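Local coordinates for beta2-microglobulin (Anolis carolinensis, PDB 7CPO), which serves as the light chain of a lizard MHC class I molecule, pairing with the heavy chain and probably stabilising it for peptide presentation, at residues B[1-13]-B[22-35]. Numbering follows the deposited sequence.
Sequences TQKAPSVQVYFRH and TFHCYAESFHPPKI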
loop_
_atom_site.group_PDB
_atom_site.type_symbol
_atom_site.label_atom_id
_atom_site.label_comp_id
_atom_site.label_asym_id
_atom_site.label_seq_id
_atom_site.Cartn_x
_atom_site.Cartn_y
_atom_site.Cartn_z
ATOM N N THR B 1 11.386 -1.891 16.045
ATOM C CA THR B 1 10.104 -2.570 15.885
ATOM C C THR B 1 8.937 -1.594 15.886
ATOM O O THR B 1 7.964 -1.786 15.156
ATOM C CB THR B 1 9.877 -3.614 16.986
ATOM O OG1 THR B 1 11.066 -4.399 17.158
ATOM C CG2 THR B 1 8.717 -4.524 16.610
ATOM N N GLN B 2 9.016 -0.570 16.732
ATOM C CA GLN B 2 8.179 0.607 16.559
ATOM C C GLN B 2 8.778 1.463 15.460
ATOM O O GLN B 2 9.995 1.647 15.399
ATOM C CB GLN B 2 8.085 1.418 17.848
ATOM C CG GLN B 2 7.240 0.780 18.921
ATOM C CD GLN B 2 6.583 1.819 19.803
ATOM O OE1 GLN B 2 5.371 1.771 20.037
ATOM N NE2 GLN B 2 7.375 2.773 20.290
ATOM N N LYS B 3 7.928 1.954 14.569
ATOM C CA LYS B 3 8.388 2.735 13.433
ATOM C C LYS B 3 7.455 3.913 13.222
ATOM O O LYS B 3 6.232 3.772 13.294
ATOM C CB LYS B 3 8.476 1.871 12.169
ATOM C CG LYS B 3 9.543 0.790 12.261
ATOM C CD LYS B 3 9.260 -0.382 11.335
ATOM C CE LYS B 3 10.158 -1.574 11.631
ATOM N NZ LYS B 3 10.408 -2.384 10.404
ATOM N N ALA B 4 8.035 5.064 12.979
ATOM C CA ALA B 4 7.260 6.279 12.859
ATOM C C ALA B 4 6.729 6.428 11.438
ATOM O O ALA B 4 7.330 5.926 10.489
ATOM C CB ALA B 4 8.109 7.493 13.224
ATOM N N PRO B 5 5.595 7.096 11.270
ATOM C CA PRO B 5 5.048 7.280 9.922
ATOM C C PRO B 5 5.860 8.254 9.077
ATOM O O PRO B 5 6.300 9.301 9.550
ATOM C CB PRO B 5 3.635 7.819 10.189
ATOM C CG PRO B 5 3.647 8.299 11.588
ATOM C CD PRO B 5 4.597 7.397 12.309
ATOM N N SER B 6 6.060 7.882 7.809
ATOM C CA SER B 6 6.417 8.825 6.755
ATOM C C SER B 6 5.126 9.312 6.109
ATOM O O SER B 6 4.295 8.499 5.683
ATOM C CB SER B 6 7.303 8.167 5.699
ATOM O OG SER B 6 8.549 7.798 6.256
ATOM N N VAL B 7 4.955 10.629 6.040
ATOM C CA VAL B 7 3.669 11.238 5.725
ATOM C C VAL B 7 3.842 12.200 4.556
ATOM O O VAL B 7 4.913 12.776 4.357
ATOM C CB VAL B 7 3.092 11.943 6.976
ATOM C CG1 VAL B 7 1.754 12.670 6.679
ATOM C CG2 VAL B 7 2.919 10.933 8.086
ATOM N N GLN B 8 2.782 12.354 3.763
ATOM C CA GLN B 8 2.799 13.224 2.598
ATOM C C GLN B 8 1.385 13.731 2.347
ATOM O O GLN B 8 0.421 12.969 2.450
ATOM C CB GLN B 8 3.343 12.479 1.379
ATOM C CG GLN B 8 3.362 13.249 0.092
ATOM C CD GLN B 8 4.491 12.793 -0.815
ATOM O OE1 GLN B 8 5.660 13.070 -0.547
ATOM N NE2 GLN B 8 4.147 12.081 -1.890
ATOM N N VAL B 9 1.267 15.017 2.038
ATOM C CA VAL B 9 -0.012 15.656 1.750
ATOM C C VAL B 9 0.029 16.229 0.339
ATOM O O VAL B 9 1.070 16.715 -0.120
ATOM C CB VAL B 9 -0.335 16.758 2.780
ATOM C CG1 VAL B 9 -0.434 16.160 4.180
ATOM C CG2 VAL B 9 0.709 17.884 2.725
ATOM N N TYR B 10 -1.106 16.168 -0.358
ATOM C CA TYR B 10 -1.135 16.594 -1.756
ATOM C C TYR B 10 -2.585 16.700 -2.216
ATOM O O TYR B 10 -3.487 16.111 -1.611
ATOM C CB TYR B 10 -0.363 15.621 -2.661
ATOM C CG TYR B 10 -0.723 14.165 -2.407
ATOM C CD1 TYR B 10 -1.606 13.489 -3.244
ATOM C CD2 TYR B 10 -0.195 13.477 -1.314
ATOM C CE1 TYR B 10 -1.951 12.159 -2.998
ATOM C CE2 TYR B 10 -0.541 12.163 -1.055
ATOM C CZ TYR B 10 -1.411 11.503 -1.902
ATOM O OH TYR B 10 -1.733 10.193 -1.639
ATOM N N PHE B 11 -2.789 17.469 -3.291
ATOM C CA PHE B 11 -4.011 17.514 -4.076
ATOM C C PHE B 11 -3.884 16.585 -5.273
ATOM O O PHE B 11 -2.781 16.303 -5.746
ATOM C CB PHE B 11 -4.285 18.922 -4.607
ATOM C CG PHE B 11 -4.791 19.894 -3.587
ATOM C CD1 PHE B 11 -5.735 19.521 -2.655
ATOM C CD2 PHE B 11 -4.341 21.205 -3.598
ATOM C CE1 PHE B 11 -6.206 20.430 -1.733
ATOM C CE2 PHE B 11 -4.800 22.113 -2.681
ATOM C CZ PHE B 11 -5.733 21.730 -1.744
ATOM N N ARG B 12 -5.034 16.152 -5.801
ATOM C CA ARG B 12 -5.014 15.364 -7.033
ATOM C C ARG B 12 -4.528 16.205 -8.209
ATOM O O ARG B 12 -3.738 15.730 -9.039
ATOM C CB ARG B 12 -6.400 14.774 -7.318
ATOM C CG ARG B 12 -6.593 14.267 -8.753
ATOM C CD ARG B 12 -5.718 13.044 -9.035
ATOM N NE ARG B 12 -5.915 12.491 -10.376
ATOM C CZ ARG B 12 -5.265 12.920 -11.451
ATOM N NH1 ARG B 12 -4.399 13.916 -11.338
ATOM N NH2 ARG B 12 -5.478 12.374 -12.635
ATOM N N HIS B 13 -4.998 17.451 -8.306
ATOM C CA HIS B 13 -4.495 18.425 -9.265
ATOM C C HIS B 13 -3.879 19.619 -8.535
ATOM O O HIS B 13 -4.245 19.906 -7.391
ATOM C CB HIS B 13 -5.600 18.942 -10.196
ATOM C CG HIS B 13 -6.429 17.864 -10.822
ATOM N ND1 HIS B 13 -6.033 17.183 -11.953
ATOM C CD2 HIS B 13 -7.647 17.374 -10.491
ATOM C CE1 HIS B 13 -6.968 16.310 -12.285
ATOM N NE2 HIS B 13 -7.956 16.406 -11.413
ATOM N N THR B 22 -9.186 17.056 -4.833
ATOM C CA THR B 22 -9.186 16.108 -3.731
ATOM C C THR B 22 -7.917 16.305 -2.929
ATOM O O THR B 22 -6.818 16.318 -3.490
ATOM C CB THR B 22 -9.282 14.667 -4.220
ATOM O OG1 THR B 22 -10.425 14.539 -5.062
ATOM C CG2 THR B 22 -9.399 13.704 -3.042
ATOM N N PHE B 23 -8.082 16.473 -1.629
ATOM C CA PHE B 23 -6.976 16.631 -0.704
ATOM C C PHE B 23 -6.676 15.273 -0.090
ATOM O O PHE B 23 -7.590 14.609 0.402
ATOM C CB PHE B 23 -7.351 17.642 0.382
ATOM C CG PHE B 23 -6.283 17.867 1.411
ATOM C CD1 PHE B 23 -5.001 18.248 1.031
ATOM C CD2 PHE B 23 -6.570 17.727 2.758
ATOM C CE1 PHE B 23 -4.022 18.469 1.983
ATOM C CE2 PHE B 23 -5.595 17.943 3.718
ATOM C CZ PHE B 23 -4.319 18.318 3.328
ATOM N N HIS B 24 -5.408 14.866 -0.111
ATOM C CA HIS B 24 -4.986 13.571 0.409
ATOM C C HIS B 24 -3.964 13.738 1.517
ATOM O O HIS B 24 -3.106 14.619 1.457
ATOM C CB HIS B 24 -4.343 12.686 -0.666
ATOM C CG HIS B 24 -5.151 12.537 -1.917
ATOM N ND1 HIS B 24 -5.232 13.529 -2.875
ATOM C CD2 HIS B 24 -5.873 11.490 -2.393
ATOM C CE1 HIS B 24 -5.986 13.106 -3.878
ATOM N NE2 HIS B 24 -6.388 11.873 -3.612
ATOM N N CYS B 25 -4.032 12.851 2.505
ATOM C CA CYS B 25 -2.953 12.658 3.462
ATOM C C CYS B 25 -2.609 11.171 3.514
ATOM O O CYS B 25 -3.490 10.325 3.703
ATOM C CB CYS B 25 -3.332 13.193 4.844
ATOM S SG CYS B 25 -2.014 12.957 6.077
ATOM N N TYR B 26 -1.329 10.854 3.340
ATOM C CA TYR B 26 -0.879 9.481 3.154
ATOM C C TYR B 26 0.262 9.180 4.112
ATOM O O TYR B 26 1.237 9.933 4.184
ATOM C CB TYR B 26 -0.445 9.249 1.709
ATOM C CG TYR B 26 0.062 7.861 1.441
ATOM C CD1 TYR B 26 -0.784 6.761 1.506
ATOM C CD2 TYR B 26 1.396 7.645 1.120
ATOM C CE1 TYR B 26 -0.309 5.483 1.255
ATOM C CE2 TYR B 26 1.873 6.379 0.876
ATOM C CZ TYR B 26 1.018 5.299 0.948
ATOM O OH TYR B 26 1.495 4.033 0.703
ATOM N N ALA B 27 0.128 8.091 4.854
ATOM C CA ALA B 27 1.107 7.663 5.834
ATOM C C ALA B 27 1.553 6.255 5.490
ATOM O O ALA B 27 0.742 5.421 5.085
ATOM C CB ALA B 27 0.540 7.685 7.251
ATOM N N GLU B 28 2.841 5.992 5.658
ATOM C CA GLU B 28 3.381 4.687 5.338
ATOM C C GLU B 28 4.590 4.443 6.227
ATOM O O GLU B 28 5.056 5.341 6.931
ATOM C CB GLU B 28 3.726 4.581 3.843
ATOM C CG GLU B 28 4.939 5.384 3.376
ATOM C CD GLU B 28 5.407 4.951 1.991
ATOM O OE1 GLU B 28 4.634 4.258 1.304
ATOM O OE2 GLU B 28 6.533 5.299 1.575
ATOM N N SER B 29 5.062 3.199 6.222
ATOM C CA SER B 29 6.298 2.792 6.877
ATOM C C SER B 29 6.207 2.812 8.402
ATOM O O SER B 29 7.234 2.855 9.074
ATOM C CB SER B 29 7.470 3.654 6.396
ATOM O OG SER B 29 7.567 3.590 4.982
ATOM N N PHE B 30 5.011 2.733 8.983
ATOM C CA PHE B 30 4.855 2.799 10.435
ATOM C C PHE B 30 4.417 1.454 11.007
ATOM O O PHE B 30 3.964 0.550 10.302
ATOM C CB PHE B 30 3.856 3.894 10.842
ATOM C CG PHE B 30 2.474 3.728 10.241
ATOM C CD1 PHE B 30 1.472 3.064 10.938
ATOM C CD2 PHE B 30 2.181 4.241 8.979
ATOM C CE1 PHE B 30 0.205 2.909 10.388
ATOM C CE2 PHE B 30 0.920 4.086 8.421
ATOM C CZ PHE B 30 -0.068 3.424 9.131
ATOM N N HIS B 31 4.550 1.350 12.323
ATOM C CA HIS B 31 4.191 0.162 13.067
ATOM C C HIS B 31 4.107 0.518 14.544
ATOM O O HIS B 31 4.943 1.289 15.029
ATOM C CB HIS B 31 5.227 -0.939 12.837
ATOM C CG HIS B 31 4.695 -2.310 13.093
ATOM N ND1 HIS B 31 4.439 -2.781 14.365
ATOM C CD2 HIS B 31 4.349 -3.305 12.240
ATOM C CE1 HIS B 31 3.957 -4.008 14.284
ATOM N NE2 HIS B 31 3.891 -4.348 13.008
ATOM N N PRO B 32 3.117 0.008 15.300
ATOM C CA PRO B 32 1.936 -0.816 14.989
ATOM C C PRO B 32 0.930 -0.049 14.113
ATOM O O PRO B 32 1.165 1.122 13.835
ATOM C CB PRO B 32 1.361 -1.118 16.376
ATOM C CG PRO B 32 1.772 0.050 17.193
ATOM C CD PRO B 32 3.165 0.351 16.732
ATOM N N PRO B 33 -0.153 -0.698 13.670
ATOM C CA PRO B 33 -1.027 -0.056 12.670
ATOM C C PRO B 33 -1.973 1.002 13.217
ATOM O O PRO B 33 -2.536 1.768 12.421
ATOM C CB PRO B 33 -1.816 -1.237 12.092
ATOM C CG PRO B 33 -1.829 -2.243 13.214
ATOM C CD PRO B 33 -0.494 -2.123 13.858
ATOM N N LYS B 34 -2.195 1.058 14.521
ATOM C CA LYS B 34 -3.056 2.085 15.082
ATOM C C LYS B 34 -2.497 3.467 14.772
ATOM O O LYS B 34 -1.370 3.800 15.159
ATOM C CB LYS B 34 -3.197 1.879 16.589
ATOM C CG LYS B 34 -3.809 3.059 17.316
ATOM C CD LYS B 34 -4.372 2.668 18.680
ATOM C CE LYS B 34 -3.392 1.921 19.574
ATOM N NZ LYS B 34 -3.911 1.890 20.978
ATOM N N ILE B 35 -3.281 4.266 14.056
ATOM C CA ILE B 35 -2.855 5.600 13.661
ATOM C C ILE B 35 -4.104 6.437 13.434
ATOM O O ILE B 35 -5.129 5.938 12.956
ATOM C CB ILE B 35 -1.949 5.550 12.406
ATOM C CG1 ILE B 35 -1.131 6.841 12.258
ATOM C CG2 ILE B 35 -2.774 5.270 11.153
ATOM C CD1 ILE B 35 -0.083 6.794 11.126
#
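Tyr10 and His24 meet on the outer face of an antiparallel strand pair, strand 6-11 against the strand that runs through Thr22 to Glu28, the first two strands of an immunoglobulin C1-set sandwich. His24 CB sits over one face of the phenol ring, 3.6 Å from its centroid, a CH-pi contact. The imidazole plane lies within 7° of the phenol plane but is slid along it, so the two rings barely overlap. Tyr10 CG stands between its own backbone N and carbonyl carbon (chi1 48°), a rotamer that folds the ring over the neighbouring strand and carries OH to within 3.7 Å of Tyr26 CB. His24 ND1 reaches back to Tyr10 O, in the imidazole plane, in a weak 3.4 Å bond; the same oxygen accepts the straighter bond from His24 N at 2.7 Å. Tyr10 OH and His24 NE2 then bond to Pro237 O and Ser239 N of the MHC class I heavy chain, while Arg12 forms salt bridges with Asp240 and Glu188 of that heavy chain. With an alanine at Tyr10, His24 CB would probably lose the ring that covers it, and Pro237 O of the heavy chain its hydroxyl partner.

The other face is apolar, as the core of a sandwich requires. Cys25, disulfide-bonded to Cys80 of the opposite sheet, has SG 3.8 Å from Val7 CG1 and 4.0 Å from Val9 CG1, compact beta-branched neighbours that suit a strand. Phe11 brings CE1 to 3.7 Å from Phe23 CB, the rings inclined at 66°. Past the corner at Ser29, Ile35 CD1 lies over the centre of the Phe30 ring and also touches Pro5. The chemistry is thus two-sided: hydrocarbon and sulfur join the sheets, whereas Tyr10 OH, His24 NE2 and the guanidinium of Arg12 bind the heavy chain.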